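Local atomic coordinates of carbamate kinase (Aeropyrum pernix, PDB entry 2E9Y), a protein that probably acts as a carbamate kinase of the amino acid kinase family, transferring a phosphoryl group between ATP and carbamate. Residues V189-E201 and V210-L223. Sequence-based numbering, arbitrary orientation.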
loop_
_atom_site.group_PDB
_atom_site.type_symbol
_atom_site.label_atom_id
_atom_site.label_comp_id
_atom_site.label_asym_id
_atom_site.label_seq_id
_atom_site.Cartn_x
_atom_site.Cartn_y
_atom_site.Cartn_z
ATOM N N VAL A 189 -7.276 -5.089 12.538
ATOM C CA VAL A 189 -6.187 -4.361 11.892
ATOM C C VAL A 189 -5.443 -5.319 10.970
ATOM O O VAL A 189 -5.123 -6.436 11.371
ATOM C CB VAL A 189 -5.178 -3.821 12.939
ATOM C CG1 VAL A 189 -3.978 -3.188 12.241
ATOM C CG2 VAL A 189 -5.862 -2.807 13.853
ATOM N N VAL A 190 -5.178 -4.888 9.738
ATOM C CA VAL A 190 -4.446 -5.721 8.786
ATOM C C VAL A 190 -3.013 -5.199 8.743
ATOM O O VAL A 190 -2.793 -4.004 8.559
ATOM C CB VAL A 190 -5.053 -5.639 7.363
ATOM C CG1 VAL A 190 -4.199 -6.443 6.378
ATOM C CG2 VAL A 190 -6.471 -6.176 7.377
ATOM N N ALA A 191 -2.042 -6.086 8.932
ATOM C CA ALA A 191 -0.652 -5.654 8.919
ATOM C C ALA A 191 0.316 -6.771 8.570
ATOM O O ALA A 191 -0.070 -7.931 8.426
ATOM C CB ALA A 191 -0.283 -5.054 10.284
ATOM N N LEU A 192 1.581 -6.394 8.427
ATOM C CA LEU A 192 2.651 -7.328 8.122
ATOM C C LEU A 192 2.332 -8.195 6.907
ATOM O O LEU A 192 2.638 -9.383 6.883
ATOM C CB LEU A 192 2.919 -8.203 9.358
ATOM C CG LEU A 192 4.355 -8.656 9.636
ATOM C CD1 LEU A 192 5.299 -7.474 9.512
ATOM C CD2 LEU A 192 4.440 -9.258 11.034
ATOM N N GLY A 193 1.735 -7.589 5.884
ATOM C CA GLY A 193 1.395 -8.340 4.694
ATOM C C GLY A 193 2.618 -8.942 4.023
ATOM O O GLY A 193 3.631 -8.268 3.845
ATOM N N GLY A 194 2.521 -10.214 3.650
ATOM C CA GLY A 194 3.614 -10.892 2.959
ATOM C C GLY A 194 4.825 -11.139 3.870
ATOM O O GLY A 194 5.904 -11.521 3.434
ATOM N N GLY A 195 4.636 -10.875 5.175
ATOM C CA GLY A 195 5.743 -11.076 6.109
ATOM C C GLY A 195 6.487 -9.766 6.400
ATOM O O GLY A 195 7.400 -9.697 7.212
ATOM N N GLY A 196 6.087 -8.712 5.665
ATOM C CA GLY A 196 6.678 -7.399 5.901
ATOM C C GLY A 196 7.741 -7.039 4.853
ATOM O O GLY A 196 8.310 -7.895 4.188
ATOM N N VAL A 197 7.980 -5.720 4.716
ATOM C CA VAL A 197 9.091 -5.237 3.894
ATOM C C VAL A 197 10.425 -5.281 4.661
ATOM O O VAL A 197 10.620 -4.602 5.666
ATOM C CB VAL A 197 8.761 -3.795 3.501
ATOM C CG1 VAL A 197 9.901 -3.187 2.688
ATOM C CG2 VAL A 197 7.485 -3.761 2.684
ATOM N N PRO A 198 11.379 -6.126 4.207
ATOM C CA PRO A 198 12.660 -6.252 4.877
ATOM C C PRO A 198 13.534 -5.037 4.725
ATOM O O PRO A 198 13.777 -4.524 3.641
ATOM C CB PRO A 198 13.433 -7.406 4.263
ATOM C CG PRO A 198 12.505 -8.126 3.312
ATOM C CD PRO A 198 11.340 -7.050 3.079
ATOM N N VAL A 199 14.032 -4.621 5.875
ATOM C CA VAL A 199 15.058 -3.621 5.887
ATOM C C VAL A 199 16.186 -4.060 6.806
ATOM O O VAL A 199 16.035 -4.941 7.650
ATOM C CB VAL A 199 14.424 -2.346 6.428
ATOM C CG1 VAL A 199 13.301 -1.897 5.495
ATOM C CG2 VAL A 199 13.841 -2.612 7.806
ATOM N N VAL A 200 17.375 -3.478 6.554
ATOM C CA VAL A 200 18.527 -3.733 7.432
ATOM C C VAL A 200 19.045 -2.423 7.999
ATOM O O VAL A 200 18.887 -1.358 7.416
ATOM C CB VAL A 200 19.630 -4.415 6.602
ATOM C CG1 VAL A 200 19.165 -5.792 6.119
ATOM C CG2 VAL A 200 19.992 -3.557 5.407
ATOM N N GLU A 201 19.633 -2.495 9.210
ATOM C CA GLU A 201 20.241 -1.282 9.737
ATOM C C GLU A 201 21.648 -1.085 9.176
ATOM O O GLU A 201 22.502 -1.959 9.248
ATOM C CB GLU A 201 20.299 -1.399 11.260
ATOM C CG GLU A 201 19.169 -2.261 11.822
ATOM C CD GLU A 201 19.597 -2.847 13.149
ATOM O OE1 GLU A 201 19.466 -2.169 14.158
ATOM O OE2 GLU A 201 20.065 -3.984 13.160
ATOM N N VAL A 210 15.800 -4.044 1.545
ATOM C CA VAL A 210 16.615 -5.017 0.818
ATOM C C VAL A 210 15.724 -5.973 0.030
ATOM O O VAL A 210 14.560 -6.179 0.383
ATOM C CB VAL A 210 17.517 -5.846 1.766
ATOM C CG1 VAL A 210 18.550 -4.945 2.412
ATOM C CG2 VAL A 210 16.676 -6.542 2.827
ATOM N N GLU A 211 16.259 -6.541 -1.047
ATOM C CA GLU A 211 15.475 -7.480 -1.836
ATOM C C GLU A 211 15.558 -8.850 -1.196
ATOM O O GLU A 211 16.548 -9.566 -1.335
ATOM C CB GLU A 211 15.967 -7.533 -3.283
ATOM C CG GLU A 211 15.482 -6.364 -4.129
ATOM C CD GLU A 211 15.671 -6.608 -5.609
ATOM O OE1 GLU A 211 16.837 -6.653 -6.057
ATOM O OE2 GLU A 211 14.656 -6.765 -6.321
ATOM N N ALA A 212 14.506 -9.192 -0.466
ATOM C CA ALA A 212 14.421 -10.468 0.222
ATOM C C ALA A 212 12.979 -10.641 0.652
ATOM O O ALA A 212 12.178 -9.707 0.554
ATOM C CB ALA A 212 15.334 -10.461 1.449
ATOM N N VAL A 213 12.639 -11.837 1.108
ATOM C CA VAL A 213 11.295 -12.089 1.598
ATOM C C VAL A 213 11.431 -12.588 3.029
ATOM O O VAL A 213 12.479 -13.105 3.419
ATOM C CB VAL A 213 10.549 -13.137 0.745
ATOM C CG1 VAL A 213 10.347 -12.601 -0.663
ATOM C CG2 VAL A 213 11.322 -14.445 0.713
ATOM N N VAL A 214 10.385 -12.401 3.821
ATOM C CA VAL A 214 10.397 -12.851 5.207
ATOM C C VAL A 214 9.199 -13.770 5.394
ATOM O O VAL A 214 8.100 -13.452 4.941
ATOM C CB VAL A 214 10.302 -11.648 6.172
ATOM C CG1 VAL A 214 10.194 -12.126 7.613
ATOM C CG2 VAL A 214 11.522 -10.758 5.989
ATOM N N ASP A 215 9.414 -14.916 6.039
ATOM C CA ASP A 215 8.336 -15.869 6.276
ATOM C C ASP A 215 7.228 -15.176 7.072
ATOM O O ASP A 215 7.474 -14.624 8.150
ATOM C CB ASP A 215 8.859 -17.073 7.063
ATOM C CG ASP A 215 7.819 -18.152 7.228
ATOM O OD1 ASP A 215 6.984 -18.035 8.150
ATOM O OD2 ASP A 215 7.830 -19.113 6.431
ATOM N N LYS A 216 6.006 -15.214 6.551
ATOM C CA LYS A 216 4.895 -14.544 7.217
ATOM C C LYS A 216 4.537 -15.131 8.577
ATOM O O LYS A 216 4.031 -14.424 9.447
ATOM C CB LYS A 216 3.657 -14.545 6.313
ATOM C CG LYS A 216 3.087 -15.918 5.991
ATOM C CD LYS A 216 2.018 -16.317 6.989
ATOM C CE LYS A 216 1.241 -17.533 6.503
ATOM N NZ LYS A 216 0.145 -17.883 7.441
ATOM N N ASP A 217 4.790 -16.418 8.766
ATOM C CA ASP A 217 4.470 -17.038 10.047
ATOM C C ASP A 217 5.506 -16.671 11.104
ATOM O O ASP A 217 5.148 -16.321 12.233
ATOM C CB ASP A 217 4.352 -18.553 9.878
ATOM C CG ASP A 217 3.166 -18.934 9.012
ATOM O OD1 ASP A 217 2.055 -18.444 9.302
ATOM O OD2 ASP A 217 3.338 -19.709 8.047
ATOM N N LEU A 218 6.784 -16.736 10.743
ATOM C CA LEU A 218 7.840 -16.369 11.682
ATOM C C LEU A 218 7.666 -14.903 12.070
ATOM O O LEU A 218 7.802 -14.536 13.239
ATOM C CB LEU A 218 9.220 -16.574 11.046
ATOM C CG LEU A 218 9.560 -18.015 10.653
ATOM C CD1 LEU A 218 11.003 -18.089 10.174
ATOM C CD2 LEU A 218 9.342 -18.933 11.856
ATOM N N ALA A 219 7.361 -14.066 11.081
ATOM C CA ALA A 219 7.165 -12.642 11.327
ATOM C C ALA A 219 5.946 -12.385 12.213
ATOM O O ALA A 219 6.002 -11.547 13.111
ATOM C CB ALA A 219 7.010 -11.888 9.998
ATOM N N SER A 220 4.852 -13.098 11.956
ATOM C CA SER A 220 3.627 -12.943 12.743
ATOM C C SER A 220 3.862 -13.346 14.191
ATOM O O SER A 220 3.313 -12.739 15.114
ATOM C CB SER A 220 2.496 -13.794 12.155
ATOM O OG SER A 220 2.117 -13.321 10.873
ATOM N N SER A 221 4.676 -14.378 14.388
ATOM C CA SER A 221 4.991 -14.840 15.735
ATOM C C SER A 221 5.741 -13.731 16.466
ATOM O O SER A 221 5.424 -13.390 17.609
ATOM C CB SER A 221 5.854 -16.103 15.673
ATOM O OG SER A 221 6.104 -16.613 16.974
ATOM N N LEU A 222 6.745 -13.168 15.802
ATOM C CA LEU A 222 7.520 -12.087 16.390
ATOM C C LEU A 222 6.619 -10.900 16.718
ATOM O O LEU A 222 6.768 -10.277 17.769
ATOM C CB LEU A 222 8.636 -11.652 15.434
ATOM C CG LEU A 222 9.504 -10.476 15.891
ATOM C CD1 LEU A 222 10.180 -10.798 17.216
ATOM C CD2 LEU A 222 10.541 -10.182 14.816
ATOM N N LEU A 223 5.686 -10.582 15.822
ATOM C CA LEU A 223 4.769 -9.465 16.053
ATOM C C LEU A 223 3.919 -9.718 17.296
ATOM O O LEU A 223 3.728 -8.823 18.117
ATOM C CB LEU A 223 3.834 -9.259 14.854
ATOM C CG LEU A 223 2.811 -8.123 15.007
ATOM C CD1 LEU A 223 3.536 -6.797 15.221
ATOM C CD2 LEU A 223 1.929 -8.040 13.762
HETATM O O HOH W 1 8.431 -10.524 2.907
#
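The ring of Pro198 packs against Val210, Ala212 and Val214. Its CB meets Val210 CG2 at 3.7 Å, and its CG lies 3.9 Å from Val214 CG2. Val214 CG1 stands anti to the backbone N (chi1 175°) and lies by Gly195 O; CG2, anti to the carbonyl carbon, reaches the proline. Farther along strand 197-201, the side chains of Val200 and Val210 cross at about a right angle, with CG2 of Val200 3.6 Å from CG1 of Val210. A second apolar patch lies at helix 216-226, where Leu192 CD2 touches Ala219 CB and Leu223 CB. Between the patches the backbones close in at Gly195, with Gly194 beside it. Gly195 CA-H points almost straight at Val214 O (3.5 Å).

At the polar edge, Val210 N donates to Pro198 O (3.0 Å, 160°). A water donates to Gly194 O and Gly196 O and accepts from Val214 N. Asp215 caps the helix, its OD1 accepting from Leu218 N at 2.9 Å. In this buried core of the amino acid kinase fold, a glycine-rich turn links strands 188-191 and 197-201. The chemistry implies apolar packing and one hydrogen bond at chain 210-214, but backbone contact and a water bridge at the turn.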